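PDB 4WD2: aromatic-amino-acid transaminase TyrB from Burkholderia cenocepacia K56-2Valvano, which probably catalyses the pyridoxal-phosphate-dependent transfer of the amino group from aromatic amino acids to a 2-oxo acid. Local coordinates for residues L24-F28 / V375-R379. Residues are numbered along the deposited sequence; the frame is centred on the assembly and turned at random.
Sequences LNENF and VYILR
Phe28 and Tyr376 reach each other through different first torsions: on the helix, CG of Phe28 lies anti to its own nitrogen (chi1 175°), whereas on the strand CG of Tyr376 stands anti to the carbonyl carbon (chi1 -69°). The resulting aromatic pair is T-shaped, with planes inclined at 86° and centroids 5.0 Å apart. Phe28 supplies the edge and Tyr376 the face: Phe28 CD1 sits 3.5 Å from Tyr376 CD1, displaced toward the rim of the tyrosine ring. Phe28 CB adds a CH-pi contact over the face of the same ring, 4.1 Å from its centroid. At the tyrosine edge, Leu24 takes over, its CD1 lying 4.0 Å from Tyr376 CD2, the leucine and the tyrosine extending antiparallel, side by side. The other leucine branch reaches further along the chain, with Leu24 CD2 4.3 Å from Leu378 CD2. Leu24 and Phe28 are one helical turn apart, as the 3.0 Å bond from Phe28 N to Leu24 O confirms, which explains how both meet one ring. The contact thus lays helix 20-30 against the short parallel pair of strands 37-38 and 375-376 in this class I/II aminotransferase; Tyr376 exchanges backbone hydrogen bonds with Val37 and Leu39. Beyond the ring, the Tyr376 hydroxyl is hydrogen-bonded to Asp31 OD2; the 3.6 Å between Asn27 O and Tyr376 OH is a close approach only. Phe28 also engages Lys36 in a cation-pi interaction, and its carbonyl oxygen is hydrogen-bonded to the same lysine's NZ.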
loop_
_atom_site.group_PDB
_atom_site.type_symbol
_atom_site.label_atom_id
_atom_site.label_comp_id
_atom_site.label_asym_id
_atom_site.label_seq_id
_atom_site.Cartn_x
_atom_site.Cartn_y
_atom_site.Cartn_z
ATOM N N LEU A 24 -22.874 11.951 9.280
ATOM C CA LEU A 24 -23.486 13.065 8.571
ATOM C C LEU A 24 -24.106 12.587 7.267
ATOM O O LEU A 24 -25.222 12.973 6.919
ATOM C CB LEU A 24 -22.455 14.160 8.294
ATOM C CG LEU A 24 -22.948 15.413 7.565
ATOM C CD1 LEU A 24 -23.804 16.276 8.485
ATOM C CD2 LEU A 24 -21.776 16.201 7.009
ATOM N N ASN A 25 -23.382 11.736 6.550
ATOM C CA ASN A 25 -23.870 11.253 5.271
ATOM C C ASN A 25 -25.026 10.275 5.441
ATOM O O ASN A 25 -25.874 10.167 4.562
ATOM C CB ASN A 25 -22.731 10.623 4.470
ATOM C CG ASN A 25 -21.998 11.638 3.611
ATOM O OD1 ASN A 25 -22.255 11.751 2.409
ATOM N ND2 ASN A 25 -21.092 12.395 4.224
ATOM N N GLU A 26 -25.069 9.583 6.575
ATOM C CA GLU A 26 -26.196 8.706 6.889
ATOM C C GLU A 26 -27.460 9.528 7.115
ATOM O O GLU A 26 -28.564 9.102 6.770
ATOM C CB GLU A 26 -25.898 7.847 8.122
ATOM N N ASN A 27 -27.288 10.708 7.701
ATOM C CA ASN A 27 -28.405 11.613 7.924
ATOM C C ASN A 27 -28.877 12.240 6.619
ATOM O O ASN A 27 -30.062 12.539 6.451
ATOM C CB ASN A 27 -28.019 12.702 8.925
ATOM C CG ASN A 27 -27.834 12.159 10.325
ATOM O OD1 ASN A 27 -28.572 11.273 10.760
ATOM N ND2 ASN A 27 -26.844 12.681 11.039
ATOM N N PHE A 28 -27.941 12.433 5.696
ATOM C CA PHE A 28 -28.279 12.974 4.388
ATOM C C PHE A 28 -29.104 11.972 3.591
ATOM O O PHE A 28 -30.020 12.355 2.866
ATOM C CB PHE A 28 -27.019 13.360 3.606
ATOM C CG PHE A 28 -27.301 13.822 2.203
ATOM C CD1 PHE A 28 -27.717 15.121 1.958
ATOM C CD2 PHE A 28 -27.159 12.956 1.131
ATOM C CE1 PHE A 28 -27.981 15.550 0.668
ATOM C CE2 PHE A 28 -27.426 13.376 -0.157
ATOM C CZ PHE A 28 -27.841 14.675 -0.391
ATOM N N VAL A 375 -29.028 21.759 3.039
ATOM C CA VAL A 375 -27.727 21.833 2.381
ATOM C C VAL A 375 -26.638 21.413 3.366
ATOM O O VAL A 375 -26.526 21.980 4.458
ATOM C CB VAL A 375 -27.439 23.250 1.838
ATOM C CG1 VAL A 375 -25.973 23.394 1.423
ATOM C CG2 VAL A 375 -28.360 23.566 0.663
ATOM N N TYR A 376 -25.841 20.418 2.980
ATOM C CA TYR A 376 -24.914 19.779 3.910
ATOM C C TYR A 376 -23.443 20.129 3.642
ATOM O O TYR A 376 -22.894 19.788 2.590
ATOM C CB TYR A 376 -25.083 18.251 3.859
ATOM C CG TYR A 376 -26.389 17.701 4.411
ATOM C CD1 TYR A 376 -27.618 18.029 3.838
ATOM C CD2 TYR A 376 -26.388 16.815 5.480
ATOM C CE1 TYR A 376 -28.814 17.505 4.339
ATOM C CE2 TYR A 376 -27.576 16.280 5.986
ATOM C CZ TYR A 376 -28.783 16.629 5.411
ATOM O OH TYR A 376 -29.957 16.105 5.919
ATOM N N ILE A 377 -22.815 20.811 4.599
ATOM C CA ILE A 377 -21.373 21.039 4.571
ATOM C C ILE A 377 -20.781 20.631 5.920
ATOM O O ILE A 377 -21.519 20.280 6.837
ATOM C CB ILE A 377 -21.016 22.512 4.247
ATOM C CG1 ILE A 377 -21.537 23.464 5.324
ATOM C CG2 ILE A 377 -21.552 22.909 2.884
ATOM C CD1 ILE A 377 -21.100 24.900 5.118
ATOM N N LEU A 378 -19.455 20.649 6.045
ATOM C CA LEU A 378 -18.822 20.195 7.282
ATOM C C LEU A 378 -19.006 21.194 8.411
ATOM O O LEU A 378 -19.253 22.374 8.166
ATOM C CB LEU A 378 -17.324 19.941 7.074
ATOM C CG LEU A 378 -16.903 18.795 6.154
ATOM C CD1 LEU A 378 -15.439 18.470 6.394
ATOM C CD2 LEU A 378 -17.776 17.570 6.371
ATOM N N ARG A 379 -18.857 20.717 9.645
ATOM C CA ARG A 379 -18.967 21.562 10.831
ATOM C C ARG A 379 -17.969 22.716 10.794
ATOM O O ARG A 379 -18.220 23.780 11.358
ATOM C CB ARG A 379 -18.758 20.733 12.102
#